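Local coordinates for poly(ADP-ribose) glycohydrolase (Thermomonospora curvata, PDB 3SIG), which hydrolyses poly(ADP-ribose) chains as a bacterial-type glycohydrolase with a macrodomain-related catalytic domain, and is captured here with ADP-ribose bound, at residues Y44-L53 with A201-H210; N93-G101 with L125-H136. All blocks are in the same frame, centred on the assembly; numbering follows the deposited sequence.

Contact 1 of 2, residues Y44-L53 with A201-H210; sequences YRPEKLAVLL and AKVLAAARHH
The extended chain of Lys202 crosses Leu49 obliquely and Leu53 at about a right angle, in the hole between Pro46, Leu49, Ala50 and Leu53, and illustrates how a long side chain can serve two chemistries at once. With chi1 at -69°, its CG passes 3.6 Å from Leu49 CB. The ammonium then reaches the first turn, where Lys202 NZ donates to Pro46 O at 3.1 Å from above the carbonyl plane. That oxygen also accepts from Ala50 N, and Asp145 completes the grip on NZ with a salt bridge. Replacing the lysine by alanine would probably cost Asp145 this salt bridge, leave Pro46 O without its side-chain donor, and open a gap beside Leu49. The short helical segments approach to 8.9 Å and cross at 70°, with alanines at the interface: Leu53 CD2 rests 3.7 Å from Ala205 CB, and Leu49 CD2 meets Ala206 CB. His209, its CG anti to the backbone N (chi1 178°), presents one ring face to Leu52 CD2. His210, which stacks on Tyr149, has its ND1 donating to Ala206 O at 3.3 Å. Apolar contact thus joins the helices in the middle, while the charged end of Lys202 ties the start of helix 46-53 to its neighbour.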
loop_
_atom_site.group_PDB
_atom_site.type_symbol
_atom_site.label_atom_id
_atom_site.label_comp_id
_atom_site.label_asym_id
_atom_site.label_seq_id
_atom_site.Cartn_x
_atom_site.Cartn_y
_atom_site.Cartn_z
ATOM N N TYR A 44 6.009 8.576 10.107
ATOM C CA TYR A 44 7.058 7.929 10.898
ATOM C C TYR A 44 8.402 8.093 10.226
ATOM O O TYR A 44 8.577 7.667 9.078
ATOM C CB TYR A 44 6.785 6.436 10.976
ATOM C CG TYR A 44 5.767 6.123 11.994
ATOM C CD1 TYR A 44 6.142 5.963 13.314
ATOM C CD2 TYR A 44 4.443 5.921 11.660
ATOM C CE1 TYR A 44 5.223 5.685 14.276
ATOM C CE2 TYR A 44 3.497 5.634 12.614
ATOM C CZ TYR A 44 3.906 5.522 13.933
ATOM O OH TYR A 44 3.013 5.244 14.929
ATOM N N ARG A 45 9.344 8.715 10.932
ATOM C CA ARG A 45 10.725 8.798 10.472
ATOM C C ARG A 45 11.413 7.454 10.679
ATOM O O ARG A 45 11.022 6.668 11.530
ATOM C CB ARG A 45 11.458 9.932 11.202
ATOM C CG ARG A 45 10.881 11.270 10.854
ATOM C CD ARG A 45 11.711 12.460 11.366
ATOM N NE ARG A 45 11.128 13.663 10.801
ATOM C CZ ARG A 45 10.165 14.362 11.384
ATOM N NH1 ARG A 45 9.711 13.990 12.574
ATOM N NH2 ARG A 45 9.674 15.441 10.789
ATOM N N PRO A 46 12.508 7.230 9.939
ATOM C CA PRO A 46 13.189 5.940 9.992
ATOM C C PRO A 46 13.540 5.502 11.398
ATOM O O PRO A 46 13.370 4.330 11.725
ATOM C CB PRO A 46 14.424 6.188 9.127
ATOM C CG PRO A 46 13.959 7.123 8.115
ATOM C CD PRO A 46 13.032 8.079 8.863
ATOM N N GLU A 47 13.990 6.440 12.235
ATOM C CA GLU A 47 14.479 6.086 13.554
ATOM C C GLU A 47 13.361 5.783 14.544
ATOM O O GLU A 47 13.548 5.012 15.474
ATOM C CB GLU A 47 15.407 7.188 14.086
ATOM C CG GLU A 47 14.720 8.447 14.501
ATOM C CD GLU A 47 14.475 9.416 13.357
ATOM O OE1 GLU A 47 14.732 9.046 12.192
ATOM O OE2 GLU A 47 14.094 10.571 13.639
ATOM N N LYS A 48 12.168 6.326 14.310
ATOM C CA LYS A 48 11.045 5.987 15.155
ATOM C C LYS A 48 10.595 4.543 14.880
ATOM O O LYS A 48 10.292 3.774 15.793
ATOM C CB LYS A 48 9.894 6.953 14.894
ATOM C CG LYS A 48 8.649 6.684 15.704
ATOM C CD LYS A 48 8.890 6.631 17.213
ATOM C CE LYS A 48 7.582 6.341 17.975
ATOM N NZ LYS A 48 7.776 6.259 19.466
ATOM N N LEU A 49 10.596 4.159 13.603
ATOM C CA LEU A 49 10.287 2.785 13.228
ATOM C C LEU A 49 11.350 1.811 13.784
ATOM O O LEU A 49 11.039 0.704 14.211
ATOM C CB LEU A 49 10.192 2.680 11.692
ATOM C CG LEU A 49 9.071 3.507 11.077
ATOM C CD1 LEU A 49 9.400 3.822 9.658
ATOM C CD2 LEU A 49 7.745 2.801 11.255
ATOM N N ALA A 50 12.611 2.244 13.778
ATOM C CA ALA A 50 13.681 1.436 14.360
ATOM C C ALA A 50 13.427 1.204 15.849
ATOM O O ALA A 50 13.652 0.113 16.359
ATOM C CB ALA A 50 15.053 2.095 14.128
ATOM N N VAL A 51 12.939 2.229 16.549
ATOM C CA VAL A 51 12.560 2.037 17.938
ATOM C C VAL A 51 11.446 1.001 18.104
ATOM O O VAL A 51 11.549 0.151 18.986
ATOM C CB VAL A 51 12.191 3.375 18.598
ATOM C CG1 VAL A 51 11.509 3.150 19.939
ATOM C CG2 VAL A 51 13.458 4.206 18.775
ATOM N N LEU A 52 10.442 1.017 17.216
ATOM C CA LEU A 52 9.382 -0.006 17.262
ATOM C C LEU A 52 9.955 -1.427 17.128
ATOM O O LEU A 52 9.538 -2.376 17.816
ATOM C CB LEU A 52 8.341 0.236 16.168
ATOM C CG LEU A 52 7.591 1.567 16.216
ATOM C CD1 LEU A 52 6.599 1.709 15.050
ATOM C CD2 LEU A 52 6.860 1.760 17.554
ATOM N N LEU A 53 10.965 -1.578 16.282
ATOM C CA LEU A 53 11.574 -2.890 16.062
ATOM C C LEU A 53 12.371 -3.429 17.250
ATOM O O LEU A 53 12.626 -4.617 17.343
ATOM C CB LEU A 53 12.481 -2.859 14.831
ATOM C CG LEU A 53 11.723 -2.906 13.514
ATOM C CD1 LEU A 53 12.711 -2.633 12.413
ATOM C CD2 LEU A 53 11.052 -4.262 13.327
ATOM N N ALA A 201 10.682 -4.658 7.384
ATOM C CA ALA A 201 10.546 -4.902 8.800
ATOM C C ALA A 201 9.840 -3.727 9.474
ATOM O O ALA A 201 9.032 -3.905 10.398
ATOM C CB ALA A 201 11.880 -5.122 9.433
ATOM N N LYS A 202 10.173 -2.513 9.043
ATOM C CA LYS A 202 9.559 -1.308 9.592
ATOM C C LYS A 202 8.084 -1.169 9.214
ATOM O O LYS A 202 7.254 -0.722 10.024
ATOM C CB LYS A 202 10.406 -0.072 9.197
ATOM C CG LYS A 202 11.718 -0.046 9.882
ATOM C CD LYS A 202 12.621 1.090 9.425
ATOM C CE LYS A 202 13.882 1.148 10.270
ATOM N NZ LYS A 202 14.762 2.279 9.872
ATOM N N VAL A 203 7.736 -1.550 7.998
ATOM C CA VAL A 203 6.333 -1.602 7.611
ATOM C C VAL A 203 5.551 -2.548 8.539
ATOM O O VAL A 203 4.457 -2.189 9.036
ATOM C CB VAL A 203 6.210 -2.112 6.146
ATOM C CG1 VAL A 203 4.772 -2.461 5.812
ATOM C CG2 VAL A 203 6.735 -1.059 5.170
ATOM N N LEU A 204 6.077 -3.749 8.762
ATOM C CA LEU A 204 5.414 -4.711 9.626
ATOM C C LEU A 204 5.364 -4.204 11.055
ATOM O O LEU A 204 4.353 -4.396 11.759
ATOM C CB LEU A 204 6.103 -6.071 9.558
ATOM C CG LEU A 204 6.063 -6.812 8.229
ATOM C CD1 LEU A 204 6.754 -8.165 8.343
ATOM C CD2 LEU A 204 4.716 -6.977 7.772
ATOM N N ALA A 205 6.424 -3.555 11.514
ATOM C CA ALA A 205 6.412 -3.018 12.866
ATOM C C ALA A 205 5.332 -1.962 13.010
ATOM O O ALA A 205 4.673 -1.918 14.065
ATOM C CB ALA A 205 7.778 -2.447 13.243
ATOM N N ALA A 206 5.190 -1.082 12.038
ATOM C CA ALA A 206 4.165 -0.045 12.138
ATOM C C ALA A 206 2.783 -0.661 12.143
ATOM O O ALA A 206 1.920 -0.242 12.930
ATOM C CB ALA A 206 4.303 0.928 11.021
ATOM N N ALA A 207 2.560 -1.674 11.317
ATOM C CA ALA A 207 1.245 -2.342 11.264
ATOM C C ALA A 207 0.914 -2.953 12.615
ATOM O O ALA A 207 -0.202 -2.797 13.144
ATOM C CB ALA A 207 1.234 -3.414 10.200
ATOM N N ARG A 208 1.878 -3.629 13.224
ATOM C CA ARG A 208 1.626 -4.315 14.467
ATOM C C ARG A 208 1.446 -3.298 15.599
ATOM O O ARG A 208 0.581 -3.490 16.489
ATOM C CB ARG A 208 2.768 -5.274 14.795
ATOM C CG ARG A 208 2.399 -6.305 15.895
ATOM C CD ARG A 208 1.162 -7.159 15.505
ATOM N NE ARG A 208 0.632 -7.959 16.614
ATOM C CZ ARG A 208 -0.289 -7.534 17.487
ATOM N NH1 ARG A 208 -0.801 -6.305 17.398
ATOM N NH2 ARG A 208 -0.702 -8.345 18.461
ATOM N N HIS A 209 2.244 -2.239 15.605
ATOM C CA HIS A 209 2.174 -1.166 16.600
ATOM C C HIS A 209 0.788 -0.524 16.610
ATOM O O HIS A 209 0.307 -0.106 17.669
ATOM C CB HIS A 209 3.237 -0.101 16.282
ATOM C CG HIS A 209 3.241 1.085 17.200
ATOM N ND1 HIS A 209 3.566 1.001 18.537
ATOM C CD2 HIS A 209 3.024 2.394 16.943
ATOM C CE1 HIS A 209 3.508 2.208 19.073
ATOM N NE2 HIS A 209 3.179 3.070 18.129
ATOM N N HIS A 210 0.149 -0.421 15.446
ATOM C CA HIS A 210 -1.168 0.167 15.332
ATOM C C HIS A 210 -2.259 -0.872 15.471
ATOM O O HIS A 210 -3.427 -0.554 15.174
ATOM C CB HIS A 210 -1.281 0.985 14.058
ATOM C CG HIS A 210 -0.669 2.330 14.200
ATOM N ND1 HIS A 210 0.606 2.652 13.807
ATOM C CD2 HIS A 210 -1.165 3.431 14.808
ATOM C CE1 HIS A 210 0.858 3.909 14.140
ATOM N NE2 HIS A 210 -0.199 4.402 14.740
#

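Contact 2 of 2, residues N93-G101 with L125-H136; sequences NFASAEHPG and LRAVPQFYAFHH. With AR6 ([(2R,3S,4R,5R)-5-(6-aminopurin-9-yl)-3,4-dihydroxy-oxolan-2-yl]methyl [hydroxy-[[(2R,3S,4R,5S)-3,4,5-trihydroxyoxolan-2-yl]methoxy]phosphoryl] hydrogen phosphate), chain B.
Pro100 puts its CD over the centre of the Tyr132 ring, 3.8 Å from the centroid and nearly on the ring normal, in a CH-pi contact. Phe131 CD2 occupies the other face, so the phenol is sandwiched. Pro100 CB also touches Leu125 CB at 3.6 Å. One turn on, Ala97 CB sits over a face of the His135 ring, and His135 ND1 gives Ala97 O a weak, bent bond of 3.0 Å. At the outer end the edge of His136 is turned toward the face of His99, planes at 78°, in an offset edge-to-face pair.

A second shell sets these groups. Tyr132 OH donates to a water at 2.6 Å, which in turn donates to Ser96 O, bridging helix and loop. Ser96 OG, swung anti to its own backbone N (chi1 172°), accepts from Glu98 N and His99 N, both at 3.0 Å, an ST turn and ST motif that fix the loop's turn at Ser96-His99. His136 ND1 is held by Tyr132 O, and His135 NE2 by Ser144.

Phe94, Ala95 and Ser96 line the ADP-ribose pocket, with Ser96 CB 3.4 Å from AR6 O2D. Glu112, from helix 111-118, bonds Ser96 N, Gly101 N and Asn93 ND2 as well as the ligand; Asn93 ND2 also bonds Thr174 OG1. The loop leaving strand 90-94 is thus packed against helix 129-138, with strand 147-157 touching Leu125 and Phe131.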
loop_
_atom_site.group_PDB
_atom_site.type_symbol
_atom_site.label_atom_id
_atom_site.label_comp_id
_atom_site.label_asym_id
_atom_site.label_seq_id
_atom_site.Cartn_x
_atom_site.Cartn_y
_atom_site.Cartn_z
ATOM N N ASN A 93 0.657 0.204 0.522
ATOM C CA ASN A 93 0.659 1.013 -0.684
ATOM C C ASN A 93 2.050 1.005 -1.271
ATOM O O ASN A 93 3.013 1.365 -0.583
ATOM C CB ASN A 93 0.241 2.440 -0.293
ATOM C CG ASN A 93 0.385 3.439 -1.429
ATOM O OD1 ASN A 93 0.422 3.068 -2.589
ATOM N ND2 ASN A 93 0.495 4.733 -1.086
ATOM N N PHE A 94 2.156 0.554 -2.533
ATOM C CA PHE A 94 3.439 0.454 -3.221
ATOM C C PHE A 94 3.756 1.862 -3.731
ATOM O O PHE A 94 3.530 2.248 -4.899
ATOM C CB PHE A 94 3.372 -0.532 -4.386
ATOM C CG PHE A 94 2.876 -1.924 -4.027
ATOM C CD1 PHE A 94 2.874 -2.428 -2.728
ATOM C CD2 PHE A 94 2.485 -2.787 -5.049
ATOM C CE1 PHE A 94 2.444 -3.718 -2.459
ATOM C CE2 PHE A 94 2.038 -4.081 -4.782
ATOM C CZ PHE A 94 2.009 -4.543 -3.490
ATOM N N ALA A 95 4.283 2.667 -2.819
ATOM C CA ALA A 95 4.233 4.107 -2.935
ATOM C C ALA A 95 5.264 4.704 -3.846
ATOM O O ALA A 95 6.404 4.223 -3.926
ATOM C CB ALA A 95 4.430 4.675 -1.572
ATOM N N SER A 96 4.889 5.826 -4.457
ATOM C CA SER A 96 5.811 6.813 -4.983
ATOM C C SER A 96 6.457 7.525 -3.807
ATOM O O SER A 96 5.815 7.915 -2.834
ATOM C CB SER A 96 5.053 7.832 -5.803
ATOM O OG SER A 96 5.926 8.915 -6.166
ATOM N N ALA A 97 7.756 7.769 -3.906
ATOM C CA ALA A 97 8.456 8.592 -2.927
ATOM C C ALA A 97 8.215 10.083 -3.124
ATOM O O ALA A 97 8.500 10.878 -2.225
ATOM C CB ALA A 97 9.949 8.306 -3.017
ATOM N N GLU A 98 7.711 10.446 -4.299
ATOM C CA GLU A 98 7.727 11.841 -4.777
ATOM C C GLU A 98 6.349 12.471 -4.960
ATOM O O GLU A 98 6.237 13.689 -4.893
ATOM C CB GLU A 98 8.433 11.903 -6.123
ATOM C CG GLU A 98 9.881 11.458 -6.065
ATOM C CD GLU A 98 10.595 11.482 -7.420
ATOM O OE1 GLU A 98 9.936 11.316 -8.475
ATOM O OE2 GLU A 98 11.829 11.656 -7.414
ATOM N N HIS A 99 5.306 11.686 -5.225
ATOM C CA HIS A 99 3.978 12.227 -5.494
ATOM C C HIS A 99 2.905 11.421 -4.796
ATOM O O HIS A 99 2.822 10.215 -4.981
ATOM C CB HIS A 99 3.684 12.241 -6.996
ATOM C CG HIS A 99 4.692 13.015 -7.785
ATOM N ND1 HIS A 99 5.680 12.408 -8.530
ATOM C CD2 HIS A 99 4.906 14.346 -7.889
ATOM C CE1 HIS A 99 6.437 13.333 -9.092
ATOM N NE2 HIS A 99 5.994 14.517 -8.711
ATOM N N PRO A 100 2.059 12.093 -4.010
ATOM C CA PRO A 100 1.007 11.368 -3.277
ATOM C C PRO A 100 -0.048 10.817 -4.227
ATOM O O PRO A 100 -0.649 11.594 -4.986
ATOM C CB PRO A 100 0.432 12.453 -2.341
ATOM C CG PRO A 100 0.739 13.767 -3.049
ATOM C CD PRO A 100 2.064 13.536 -3.688
ATOM N N GLY A 101 -0.279 9.516 -4.217
ATOM C CA GLY A 101 -1.169 8.899 -5.202
ATOM C C GLY A 101 -0.489 8.693 -6.557
ATOM O O GLY A 101 -1.152 8.325 -7.547
ATOM N N LEU A 125 -2.483 11.296 2.105
ATOM C CA LEU A 125 -1.094 11.469 1.661
ATOM C C LEU A 125 -0.776 12.915 1.305
ATOM O O LEU A 125 0.331 13.402 1.591
ATOM C CB LEU A 125 -0.772 10.559 0.504
ATOM C CG LEU A 125 -1.017 9.087 0.735
ATOM C CD1 LEU A 125 -0.587 8.262 -0.503
ATOM C CD2 LEU A 125 -0.275 8.634 1.990
ATOM N N ARG A 126 -1.731 13.623 0.722
ATOM C CA ARG A 126 -1.459 14.990 0.290
ATOM C C ARG A 126 -1.239 15.892 1.497
ATOM O O ARG A 126 -0.643 16.967 1.343
ATOM C CB ARG A 126 -2.585 15.535 -0.591
ATOM C CG ARG A 126 -3.760 16.037 0.233
ATOM C CD ARG A 126 -5.092 15.547 -0.141
ATOM N NE ARG A 126 -5.707 16.279 -1.221
ATOM C CZ ARG A 126 -6.971 16.713 -1.240
ATOM N NH1 ARG A 126 -7.803 16.553 -0.216
ATOM N NH2 ARG A 126 -7.400 17.335 -2.312
ATOM N N ALA A 127 -1.674 15.459 2.679
ATOM C CA ALA A 127 -1.499 16.199 3.913
ATOM C C ALA A 127 -0.145 15.976 4.593
ATOM O O ALA A 127 0.109 16.505 5.694
ATOM C CB ALA A 127 -2.615 15.859 4.871
ATOM N N VAL A 128 0.735 15.199 3.963
ATOM C CA VAL A 128 2.050 14.962 4.518
ATOM C C VAL A 128 3.162 15.427 3.581
ATOM O O VAL A 128 3.976 14.637 3.110
ATOM C CB VAL A 128 2.256 13.482 4.885
ATOM C CG1 VAL A 128 3.468 13.323 5.785
ATOM C CG2 VAL A 128 0.981 12.897 5.557
ATOM N N PRO A 129 3.195 16.726 3.294
ATOM C CA PRO A 129 4.188 17.225 2.344
ATOM C C PRO A 129 5.614 16.968 2.786
ATOM O O PRO A 129 6.516 16.900 1.947
ATOM C CB PRO A 129 3.905 18.727 2.299
ATOM C CG PRO A 129 3.150 19.023 3.565
ATOM C CD PRO A 129 2.350 17.814 3.833
ATOM N N GLN A 130 5.867 16.827 4.090
ATOM C CA GLN A 130 7.222 16.585 4.577
ATOM C C GLN A 130 7.812 15.309 3.980
ATOM O O GLN A 130 9.007 15.218 3.747
ATOM C CB GLN A 130 7.293 16.447 6.115
ATOM C CG GLN A 130 7.182 17.748 6.902
ATOM C CD GLN A 130 7.639 17.569 8.351
ATOM O OE1 GLN A 130 7.888 16.449 8.798
ATOM N NE2 GLN A 130 7.764 18.671 9.080
ATOM N N PHE A 131 6.989 14.280 3.813
ATOM C CA PHE A 131 7.455 12.996 3.253
ATOM C C PHE A 131 7.995 13.180 1.839
ATOM O O PHE A 131 9.102 12.739 1.486
ATOM C CB PHE A 131 6.300 12.005 3.310
ATOM C CG PHE A 131 6.546 10.679 2.611
ATOM C CD1 PHE A 131 6.902 9.549 3.336
ATOM C CD2 PHE A 131 6.312 10.542 1.255
ATOM C CE1 PHE A 131 7.030 8.321 2.700
ATOM C CE2 PHE A 131 6.434 9.310 0.611
ATOM C CZ PHE A 131 6.778 8.198 1.350
ATOM N N TYR A 132 7.191 13.833 1.029
ATOM C CA TYR A 132 7.514 14.070 -0.370
ATOM C C TYR A 132 8.662 15.044 -0.531
ATOM O O TYR A 132 9.569 14.812 -1.322
ATOM C CB TYR A 132 6.232 14.479 -1.135
ATOM C CG TYR A 132 5.223 13.375 -1.013
ATOM C CD1 TYR A 132 5.354 12.221 -1.783
ATOM C CD2 TYR A 132 4.183 13.427 -0.101
ATOM C CE1 TYR A 132 4.481 11.151 -1.623
ATOM C CE2 TYR A 132 3.318 12.378 0.065
ATOM C CZ TYR A 132 3.452 11.237 -0.717
ATOM O OH TYR A 132 2.580 10.167 -0.537
ATOM N N ALA A 133 8.666 16.092 0.280
ATOM C CA ALA A 133 9.779 17.049 0.236
ATOM C C ALA A 133 11.115 16.392 0.590
ATOM O O ALA A 133 12.139 16.660 -0.046
ATOM C CB ALA A 133 9.518 18.235 1.156
ATOM N N PHE A 134 11.110 15.527 1.598
ATOM C CA PHE A 134 12.333 14.825 1.961
ATOM C C PHE A 134 12.903 14.090 0.765
ATOM O O PHE A 134 14.092 14.165 0.479
ATOM C CB PHE A 134 12.093 13.834 3.099
ATOM C CG PHE A 134 13.330 13.082 3.478
ATOM C CD1 PHE A 134 13.646 11.901 2.836
ATOM C CD2 PHE A 134 14.224 13.591 4.412
ATOM C CE1 PHE A 134 14.808 11.221 3.148
ATOM C CE2 PHE A 134 15.379 12.905 4.721
ATOM C CZ PHE A 134 15.661 11.722 4.084
ATOM N N HIS A 135 12.076 13.328 0.072
ATOM C CA HIS A 135 12.586 12.549 -1.048
ATOM C C HIS A 135 12.989 13.404 -2.237
ATOM O O HIS A 135 13.998 13.130 -2.894
ATOM C CB HIS A 135 11.612 11.441 -1.457
ATOM C CG HIS A 135 11.439 10.405 -0.395
ATOM N ND1 HIS A 135 10.211 10.079 0.145
ATOM C CD2 HIS A 135 12.348 9.662 0.270
ATOM C CE1 HIS A 135 10.380 9.178 1.097
ATOM N NE2 HIS A 135 11.668 8.914 1.195
ATOM N N HIS A 136 12.255 14.484 -2.489
ATOM C CA HIS A 136 12.620 15.365 -3.575
ATOM C C HIS A 136 13.993 15.951 -3.361
ATOM O O HIS A 136 14.777 16.079 -4.313
ATOM C CB HIS A 136 11.608 16.489 -3.723
ATOM C CG HIS A 136 10.468 16.116 -4.604
ATOM N ND1 HIS A 136 9.300 15.566 -4.124
ATOM C CD2 HIS A 136 10.349 16.140 -5.954
ATOM C CE1 HIS A 136 8.490 15.316 -5.132
ATOM N NE2 HIS A 136 9.100 15.654 -6.256
HETATM N N1 AR6 B . -3.085 -5.149 -6.644
HETATM C C2 AR6 B . -2.166 -6.079 -6.401
HETATM N N3 AR6 B . -1.008 -6.259 -7.100
HETATM C C4 AR6 B . -0.836 -5.362 -8.098
HETATM C C5 AR6 B . -1.796 -4.332 -8.396
HETATM C C6 AR6 B . -2.912 -4.284 -7.604
HETATM N N6 AR6 B . -3.893 -3.323 -7.856
HETATM N N7 AR6 B . -1.243 -3.583 -9.495
HETATM C C8 AR6 B . -0.127 -4.150 -9.806
HETATM N N9 AR6 B . 0.197 -5.222 -9.029
HETATM P PA AR6 B . 3.571 -1.463 -8.888
HETATM P PB AR6 B . 6.104 -0.595 -7.582
HETATM C "C1'" AR6 B . 1.354 -6.113 -9.012
HETATM O O1A AR6 B . 4.287 -1.494 -10.191
HETATM O O1B AR6 B . 6.364 -0.528 -6.090
HETATM C C1D AR6 B . 3.379 3.788 -9.030
HETATM O O1D AR6 B . 3.324 4.700 -10.091
HETATM C "C2'" AR6 B . 2.054 -6.239 -10.349
HETATM O "O2'" AR6 B . 2.553 -7.538 -10.505
HETATM O O2A AR6 B . 2.328 -0.618 -8.781
HETATM O O2B AR6 B . 6.972 -1.479 -8.413
HETATM C C2D AR6 B . 3.774 4.537 -7.818
HETATM O O2D AR6 B . 3.104 5.721 -7.558
HETATM C "C3'" AR6 B . 3.175 -5.276 -10.204
HETATM O "O3'" AR6 B . 4.286 -5.630 -10.961
HETATM O O3A AR6 B . 4.595 -1.086 -7.730
HETATM C C3D AR6 B . 5.238 4.433 -7.769
HETATM O O3D AR6 B . 5.685 5.541 -8.507
HETATM C "C4'" AR6 B . 3.499 -5.281 -8.737
HETATM O "O4'" AR6 B . 2.328 -5.715 -8.082
HETATM C C4D AR6 B . 5.496 3.133 -8.445
HETATM O O4D AR6 B . 4.393 2.839 -9.289
HETATM C "C5'" AR6 B . 3.982 -3.958 -8.159
HETATM O "O5'" AR6 B . 3.055 -2.923 -8.440
HETATM C C5D AR6 B . 5.743 1.976 -7.477
HETATM O O5D AR6 B . 6.125 0.843 -8.234
HETATM O O HOH W 1 3.042 8.059 -2.046
#

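After an N-terminal region that includes helices 2-17 and 31-39, the chain lays down strand 42-44 and helix 46-54, which wait for their partner until segment 201-210 in helix 189-209, 148 residues on from the end of 44-53. Contact 1 therefore closes a long loop, and contact 2 is nested wholly inside it, closing a loop of 23 residues that holds helix 111-118 and most of helix 121-125. Their centres lie 18 Å apart. Contact 1 joins two helices beside the edge strand 42-44 of the mixed sheet; contact 2 ties the loop after central strand 90-94 to helix 129-138, next to the ligand. Strand 147-157 touches both contacts, next to strand 42-44 in the sheet. Arg45 and Gln130 also meet.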